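Local coordinates for SusD-like protein BACOVA_02651 (Bacteroides ovatus, PDB 5E75) that binds polysaccharide at the cell surface and probably captures xyloglucan before it is carried into the periplasm for degradation, at residues 344-347 and 351-354; 261-266 and 271-276; 312-317 and 329-334. All blocks are in the same frame, centred on the assembly; numbering follows the deposited sequence.

Contact 1 (344-347 and 351-354); sequences GKVK and SPLN
Lys-345 and Pro-352 meet where the loop between strands 321-322 and 355-359 of this SusD-family fold doubles back on itself, an inverse gamma turn centred on Lys-345 facing the proline that follows Ser-351. The tight part is the proline ring against the turn. Lys-345 O sits close to three ring carbons at once, nearest to Pro-352 CD at 3.2 Å, so the carbonyl ends against hydrocarbon; it is buried here without a hydrogen-bond partner. On one flank Val-346 CG2 lies 4.0 Å from Pro-352 CD; on the other, Lys-345 CB and Pro-352 CB are also 4.0 Å apart.

Beyond CB the contact loosens. The lysine chain runs extended from CG (chi1 -59°, CG anti to the carbonyl carbon), leading its ammonium away from the proline to a hydrogen bond with the hydroxyl of Tyr-236, and the residue is partly exposed. Tyr-236 also touches Pro-352, so one tyrosine serves both segments. No hydrogen bond joins the segments directly. The proline's own stretch is instead shaped from within by an ST turn: the nearly straight bond from Leu-353 N to Ser-351 OG, 3.2 Å long with an angle of 168° at the hydrogen.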
loop_
_atom_site.group_PDB
_atom_site.type_symbol
_atom_site.label_atom_id
_atom_site.label_comp_id
_atom_site.label_asym_id
_atom_site.label_seq_id
_atom_site.Cartn_x
_atom_site.Cartn_y
_atom_site.Cartn_z
ATOM N N GLY A 344 5.424 -19.417 -16.715
ATOM C CA GLY A 344 4.087 -19.808 -17.107
ATOM C C GLY A 344 2.989 -19.354 -16.166
ATOM O O GLY A 344 1.821 -19.658 -16.401
ATOM N N LYS A 345 3.346 -18.611 -15.118
ATOM C CA LYS A 345 2.411 -18.329 -14.032
ATOM C C LYS A 345 1.637 -17.015 -14.200
ATOM O O LYS A 345 1.551 -16.204 -13.276
ATOM C CB LYS A 345 3.165 -18.291 -12.703
ATOM C CG LYS A 345 3.912 -19.574 -12.336
ATOM C CD LYS A 345 4.755 -19.364 -11.090
ATOM C CE LYS A 345 5.319 -20.679 -10.572
ATOM N NZ LYS A 345 6.285 -20.456 -9.467
ATOM N N VAL A 346 1.090 -16.800 -15.386
ATOM C CA VAL A 346 0.201 -15.673 -15.653
ATOM C C VAL A 346 -1.043 -16.259 -16.309
ATOM O O VAL A 346 -0.949 -16.878 -17.369
ATOM C CB VAL A 346 0.835 -14.627 -16.587
ATOM C CG1 VAL A 346 -0.186 -13.533 -16.932
ATOM C CG2 VAL A 346 2.090 -14.018 -15.965
ATOM N N LYS A 347 -2.201 -16.089 -15.678
ATOM C CA LYS A 347 -3.481 -16.524 -16.232
ATOM C C LYS A 347 -4.517 -15.470 -15.903
ATOM O O LYS A 347 -4.227 -14.519 -15.174
ATOM C CB LYS A 347 -3.909 -17.878 -15.647
ATOM C CG LYS A 347 -3.144 -19.066 -16.200
ATOM C CD LYS A 347 -3.671 -20.395 -15.664
ATOM C CE LYS A 347 -3.138 -21.586 -16.477
ATOM N NZ LYS A 347 -3.897 -21.911 -17.756
ATOM N N SER A 351 -2.027 -13.342 -11.045
ATOM C CA SER A 351 -0.710 -12.729 -11.158
ATOM C C SER A 351 0.281 -13.442 -10.253
ATOM O O SER A 351 -0.067 -13.793 -9.128
ATOM C CB SER A 351 -0.767 -11.272 -10.707
ATOM O OG SER A 351 0.538 -10.736 -10.615
ATOM N N PRO A 352 1.522 -13.615 -10.719
ATOM C CA PRO A 352 2.572 -14.243 -9.913
ATOM C C PRO A 352 3.277 -13.284 -8.946
ATOM O O PRO A 352 4.143 -13.710 -8.181
ATOM C CB PRO A 352 3.554 -14.722 -10.980
ATOM C CG PRO A 352 3.467 -13.711 -12.026
ATOM C CD PRO A 352 2.001 -13.313 -12.079
ATOM N N LEU A 353 2.920 -12.008 -8.967
ATOM C CA LEU A 353 3.582 -11.053 -8.099
ATOM C C LEU A 353 3.050 -11.089 -6.686
ATOM O O LEU A 353 1.840 -11.211 -6.455
ATOM C CB LEU A 353 3.403 -9.642 -8.653
ATOM C CG LEU A 353 3.935 -9.438 -10.066
ATOM C CD1 LEU A 353 3.550 -8.063 -10.537
ATOM C CD2 LEU A 353 5.441 -9.609 -10.125
ATOM N N ASN A 354 3.960 -10.980 -5.723
ATOM C CA ASN A 354 3.542 -10.721 -4.361
ATOM C C ASN A 354 2.948 -9.316 -4.249
ATOM O O ASN A 354 3.165 -8.466 -5.143
ATOM C CB ASN A 354 4.733 -10.839 -3.403
ATOM C CG ASN A 354 5.111 -12.273 -3.099
ATOM O OD1 ASN A 354 4.370 -13.211 -3.399
ATOM N ND2 ASN A 354 6.269 -12.445 -2.495
#

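Contact 2 (261-266 and 271-276)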
loop_
_atom_site.group_PDB
_atom_site.type_symbol
_atom_site.label_atom_id
_atom_site.label_comp_id
_atom_site.label_asym_id
_atom_site.label_seq_id
_atom_site.Cartn_x
_atom_site.Cartn_y
_atom_site.Cartn_z
ATOM N N THR A 261 -5.531 -12.087 -7.560
ATOM C CA THR A 261 -6.521 -12.040 -8.628
ATOM C C THR A 261 -6.611 -10.713 -9.385
ATOM O O THR A 261 -7.528 -10.530 -10.186
ATOM C CB THR A 261 -7.925 -12.424 -8.111
ATOM O OG1 THR A 261 -8.319 -11.553 -7.051
ATOM C CG2 THR A 261 -7.921 -13.814 -7.599
ATOM N N LEU A 262 -5.643 -9.826 -9.193
ATOM C CA LEU A 262 -5.706 -8.467 -9.739
ATOM C C LEU A 262 -5.269 -8.328 -11.192
ATOM O O LEU A 262 -5.489 -7.266 -11.768
ATOM C CB LEU A 262 -4.849 -7.540 -8.894
ATOM C CG LEU A 262 -5.372 -7.239 -7.483
ATOM C CD1 LEU A 262 -4.334 -6.425 -6.715
ATOM C CD2 LEU A 262 -6.736 -6.542 -7.523
ATOM N N LEU A 263 -4.652 -9.356 -11.773
ATOM C CA LEU A 263 -3.985 -9.246 -13.082
ATOM C C LEU A 263 -4.862 -8.576 -14.137
ATOM O O LEU A 263 -4.442 -7.627 -14.816
ATOM C CB LEU A 263 -3.525 -10.641 -13.557
ATOM C CG LEU A 263 -2.576 -10.860 -14.756
ATOM C CD1 LEU A 263 -3.271 -10.741 -16.101
ATOM C CD2 LEU A 263 -1.404 -9.914 -14.690
ATOM N N SER A 264 -6.083 -9.069 -14.276
ATOM C CA SER A 264 -6.945 -8.645 -15.365
ATOM C C SER A 264 -7.534 -7.250 -15.145
ATOM O O SER A 264 -7.888 -6.554 -16.109
ATOM C CB SER A 264 -8.052 -9.677 -15.567
ATOM O OG SER A 264 -7.505 -10.933 -15.938
ATOM N N ASP A 265 -7.630 -6.827 -13.889
ATOM C CA ASP A 265 -8.148 -5.502 -13.566
ATOM C C ASP A 265 -7.082 -4.407 -13.685
ATOM O O ASP A 265 -7.425 -3.234 -13.746
ATOM C CB ASP A 265 -8.762 -5.496 -12.169
ATOM C CG ASP A 265 -10.112 -6.213 -12.127
ATOM O OD1 ASP A 265 -11.093 -5.677 -12.679
ATOM O OD2 ASP A 265 -10.193 -7.300 -11.545
ATOM N N LEU A 266 -5.812 -4.803 -13.722
ATOM C CA LEU A 266 -4.697 -3.863 -13.846
ATOM C C LEU A 266 -4.196 -3.748 -15.287
ATOM O O LEU A 266 -3.843 -2.664 -15.744
ATOM C CB LEU A 266 -3.535 -4.280 -12.947
ATOM C CG LEU A 266 -3.814 -4.357 -11.437
ATOM C CD1 LEU A 266 -2.573 -4.834 -10.700
ATOM C CD2 LEU A 266 -4.280 -3.016 -10.896
ATOM N N GLU A 271 -1.814 -7.305 -25.244
ATOM C CA GLU A 271 -0.478 -7.124 -25.783
ATOM C C GLU A 271 0.608 -7.125 -24.698
ATOM O O GLU A 271 1.784 -7.309 -25.015
ATOM C CB GLU A 271 -0.407 -5.840 -26.613
ATOM C CG GLU A 271 -0.402 -4.547 -25.812
ATOM C CD GLU A 271 -0.867 -3.331 -26.620
ATOM O OE1 GLU A 271 -2.039 -3.315 -27.066
ATOM O OE2 GLU A 271 -0.073 -2.384 -26.809
ATOM N N VAL A 272 0.217 -6.922 -23.435
ATOM C CA VAL A 272 1.171 -6.969 -22.316
ATOM C C VAL A 272 0.866 -8.091 -21.324
ATOM O O VAL A 272 1.381 -8.097 -20.210
ATOM C CB VAL A 272 1.291 -5.601 -21.577
ATOM C CG1 VAL A 272 1.862 -4.555 -22.532
ATOM C CG2 VAL A 272 -0.050 -5.154 -20.992
ATOM N N THR A 273 0.040 -9.049 -21.739
ATOM C CA THR A 273 -0.251 -10.217 -20.916
ATOM C C THR A 273 -0.051 -11.529 -21.677
ATOM O O THR A 273 -0.486 -12.580 -21.209
ATOM C CB THR A 273 -1.709 -10.228 -20.441
ATOM O OG1 THR A 273 -2.544 -10.357 -21.597
ATOM C CG2 THR A 273 -2.067 -8.971 -19.671
ATOM N N GLY A 274 0.594 -11.472 -22.836
ATOM C CA GLY A 274 0.813 -12.679 -23.621
ATOM C C GLY A 274 -0.477 -13.316 -24.112
ATOM O O GLY A 274 -0.539 -14.537 -24.332
ATOM N N GLY A 275 -1.521 -12.509 -24.256
ATOM C CA GLY A 275 -2.803 -12.998 -24.732
ATOM C C GLY A 275 -3.811 -13.331 -23.648
ATOM O O GLY A 275 -4.959 -13.646 -23.937
ATOM N N VAL A 276 -3.394 -13.270 -22.386
ATOM C CA VAL A 276 -4.288 -13.543 -21.266
ATOM C C VAL A 276 -5.353 -12.437 -21.139
ATOM O O VAL A 276 -5.035 -11.249 -21.223
ATOM C CB VAL A 276 -3.465 -13.669 -19.965
ATOM C CG1 VAL A 276 -4.357 -13.581 -18.727
ATOM C CG2 VAL A 276 -2.665 -14.970 -19.979
#
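With chi1 at -169°, Leu-263 swings CG opposite its backbone N, and chi2 of -79° then turns CD1 toward the 271-276 loop, where it meets Val-276 and Thr-273. Val-276 offers CG1, placed anti to its own backbone N (chi1 165°), and this methyl lies 4.0 Å from Leu-263 CD1; the two side chains cross at about a right angle. Thr-273 adds its methyl, with CG2 4.2 Å from Leu-263 CD1. One leucine methyl therefore touches two methyls, and the joint is wholly apolar, without a hydrogen bond between the segments.

The polar side of Thr-273 works within its own loop. Its hydroxyl donates to Val-276 O over 2.7 Å, arriving in the carbonyl plane on a lone pair, while the backbone bond from Val-276 N to Thr-273 O, 3.2 Å, closes a type I' beta turn. Gly-274 and Gly-275 occupy the corners with the positive phi values that this turn requires. The turn thus brings Thr-273 and Val-276 together, both aimed at the leucine, while its glycine corner is exposed.

Leu-263 belongs to the short helix 263-266, and the turn lies in the loop running from that helix to strand 283-284. Nearby, Leu-262 packs on helices 33-36 and 40-46, and Ser-264 OG is hydrogen-bonded to Asn-277 O and Met-349 N.

Contact 3 (312-317 and 329-334); sequences SYICIK and PIKKGV
Tyr-313 and Ile-314 both pack against the terminal methylene, CE, of Lys-331, and these van der Waals contacts carry the meeting of the two segments. Lys-331 CE lies 3.6 Å from Tyr-313 OH and 3.8 Å from Tyr-313 CE2, approaching the ring obliquely. Ile-314 meets the same methylene tip to tip, with its CD1 3.9 Å from Lys-331 CE. Ile-314 CD1 also comes within 4.1 Å of Val-334 O.

No hydrogen bond crosses between the segments; the polar end of Lys-331 is used within its own turn. Bends at chi2 (64°) and chi4 (71°) fold the lysine chain back over this type II beta turn, where NZ donates to Val-334 O at 2.8 Å from above the carbonyl plane. The backbone bond from Val-334 N to Lys-331 O, 2.9 Å, closes the same turn, and Gly-333 supplies its positive-phi corner. Curled in this way, the lysine turns CE toward the tyrosine and isoleucine.

As for cations, Tyr-313 has a cation-pi partner in Lys-235, outside both segments.

Segment 312-317 follows strand 310-311, while 329-334 follows strand 321-322, which Ile-314 touches through Tyr-321. Ile-330 and Val-334 touch Leu-266 of helix 263-266.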
loop_
_atom_site.group_PDB
_atom_site.type_symbol
_atom_site.label_atom_id
_atom_site.label_comp_id
_atom_site.label_asym_id
_atom_site.label_seq_id
_atom_site.Cartn_x
_atom_site.Cartn_y
_atom_site.Cartn_z
ATOM N N SER A 312 12.414 -4.036 -22.051
ATOM C CA SER A 312 13.119 -5.204 -22.577
ATOM C C SER A 312 12.589 -6.507 -22.012
ATOM O O SER A 312 12.785 -7.572 -22.608
ATOM C CB SER A 312 14.601 -5.100 -22.265
ATOM O OG SER A 312 14.804 -5.057 -20.872
ATOM N N TYR A 313 11.889 -6.417 -20.881
ATOM C CA TYR A 313 11.511 -7.585 -20.087
ATOM C C TYR A 313 10.018 -7.935 -20.180
ATOM O O TYR A 313 9.529 -8.822 -19.465
ATOM C CB TYR A 313 11.942 -7.364 -18.629
ATOM C CG TYR A 313 11.340 -6.152 -17.936
ATOM C CD1 TYR A 313 11.961 -4.909 -17.979
ATOM C CD2 TYR A 313 10.174 -6.267 -17.204
ATOM C CE1 TYR A 313 11.415 -3.801 -17.332
ATOM C CE2 TYR A 313 9.618 -5.170 -16.564
ATOM C CZ TYR A 313 10.241 -3.941 -16.630
ATOM O OH TYR A 313 9.677 -2.866 -15.961
ATOM N N ILE A 314 9.318 -7.234 -21.074
ATOM C CA ILE A 314 7.934 -7.519 -21.421
ATOM C C ILE A 314 7.920 -7.885 -22.912
ATOM O O ILE A 314 8.619 -7.253 -23.691
ATOM C CB ILE A 314 7.033 -6.275 -21.169
ATOM C CG1 ILE A 314 7.109 -5.824 -19.700
ATOM C CG2 ILE A 314 5.588 -6.556 -21.583
ATOM C CD1 ILE A 314 6.552 -6.839 -18.700
ATOM N N CYS A 315 7.150 -8.906 -23.291
ATOM C CA CYS A 315 7.149 -9.416 -24.668
ATOM C C CYS A 315 8.564 -9.766 -25.088
ATOM O O CYS A 315 9.028 -9.371 -26.166
ATOM C CB CYS A 315 6.566 -8.397 -25.642
ATOM S SG CYS A 315 4.906 -7.915 -25.213
ATOM N N ILE A 316 9.240 -10.523 -24.239
ATOM C CA ILE A 316 10.651 -10.849 -24.441
ATOM C C ILE A 316 10.863 -11.626 -25.748
ATOM O O ILE A 316 11.862 -11.403 -26.438
ATOM C CB ILE A 316 11.212 -11.662 -23.252
ATOM C CG1 ILE A 316 11.202 -10.827 -21.958
ATOM C CG2 ILE A 316 12.626 -12.152 -23.543
ATOM C CD1 ILE A 316 11.561 -11.616 -20.705
ATOM N N LYS A 317 9.923 -12.506 -26.086
ATOM C CA LYS A 317 9.996 -13.295 -27.325
ATOM C C LYS A 317 9.795 -12.467 -28.588
ATOM O O LYS A 317 10.050 -12.958 -29.691
ATOM C CB LYS A 317 8.942 -14.399 -27.326
ATOM C CG LYS A 317 9.139 -15.481 -26.297
ATOM C CD LYS A 317 8.018 -16.518 -26.370
ATOM C CE LYS A 317 6.631 -15.887 -26.203
ATOM N NZ LYS A 317 5.570 -16.923 -26.097
ATOM N N PRO A 329 -1.633 3.645 -19.072
ATOM C CA PRO A 329 -2.079 2.460 -18.341
ATOM C C PRO A 329 -1.032 1.955 -17.343
ATOM O O PRO A 329 0.163 2.277 -17.408
ATOM C CB PRO A 329 -2.352 1.449 -19.459
ATOM C CG PRO A 329 -1.503 1.891 -20.634
ATOM C CD PRO A 329 -1.445 3.386 -20.519
ATOM N N ILE A 330 -1.509 1.143 -16.415
ATOM C CA ILE A 330 -0.688 0.647 -15.327
ATOM C C ILE A 330 0.399 -0.311 -15.850
ATOM O O ILE A 330 0.113 -1.238 -16.611
ATOM C CB ILE A 330 -1.569 -0.056 -14.270
ATOM C CG1 ILE A 330 -2.588 0.915 -13.651
ATOM C CG2 ILE A 330 -0.711 -0.702 -13.189
ATOM C CD1 ILE A 330 -3.689 0.227 -12.879
ATOM N N LYS A 331 1.637 -0.111 -15.395
ATOM C CA LYS A 331 2.717 -1.081 -15.576
ATOM C C LYS A 331 3.009 -1.873 -14.301
ATOM O O LYS A 331 3.220 -3.081 -14.352
ATOM C CB LYS A 331 4.005 -0.406 -16.071
ATOM C CG LYS A 331 5.265 -1.321 -16.029
ATOM C CD LYS A 331 5.171 -2.522 -16.956
ATOM C CE LYS A 331 6.172 -3.610 -16.577
ATOM N NZ LYS A 331 5.784 -4.268 -15.305
ATOM N N LYS A 332 3.038 -1.216 -13.148
ATOM C CA LYS A 332 3.313 -1.914 -11.900
ATOM C C LYS A 332 2.178 -2.842 -11.514
ATOM O O LYS A 332 1.053 -2.397 -11.332
ATOM C CB LYS A 332 3.570 -0.921 -10.782
ATOM C CG LYS A 332 4.096 -1.581 -9.520
ATOM C CD LYS A 332 4.417 -0.576 -8.405
ATOM C CE LYS A 332 5.565 0.356 -8.742
ATOM N NZ LYS A 332 5.790 1.357 -7.636
ATOM N N GLY A 333 2.482 -4.134 -11.381
ATOM C CA GLY A 333 1.460 -5.153 -11.197
ATOM C C GLY A 333 1.082 -5.870 -12.486
ATOM O O GLY A 333 0.240 -6.772 -12.461
ATOM N N VAL A 334 1.703 -5.485 -13.598
ATOM C CA VAL A 334 1.434 -6.063 -14.914
ATOM C C VAL A 334 2.776 -6.648 -15.358
ATOM O O VAL A 334 3.615 -5.955 -15.942
ATOM C CB VAL A 334 0.914 -4.968 -15.871
ATOM C CG1 VAL A 334 0.734 -5.511 -17.292
ATOM C CG2 VAL A 334 -0.389 -4.425 -15.353
#

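In the fold
All three contacts are buried and lie on one side of the chain's centre; contacts 1 and 3 join loop to loop, while contact 2 joins the short helix 263-266 to the loop after it. Contacts 1 and 2 have centres about 9 Å apart and share packing: Val-276 and Leu-263 of contact 2 both touch Lys-347. Contact 3 meets contact 2 through Val-272 and Val-334, and contact 1 through Gly-333 and Leu-353. Segments 329-334, 344-347 and 351-354 all come from the loop before strand 355-359. Chemistry separates them: contact 2 is methyl on methyl, contact 1 sets a carbonyl against a proline ring, and contact 3 uses a lysine's last methylene. Each keeps one partly exposed residue: Lys-345, Val-276 and Tyr-313 respectively.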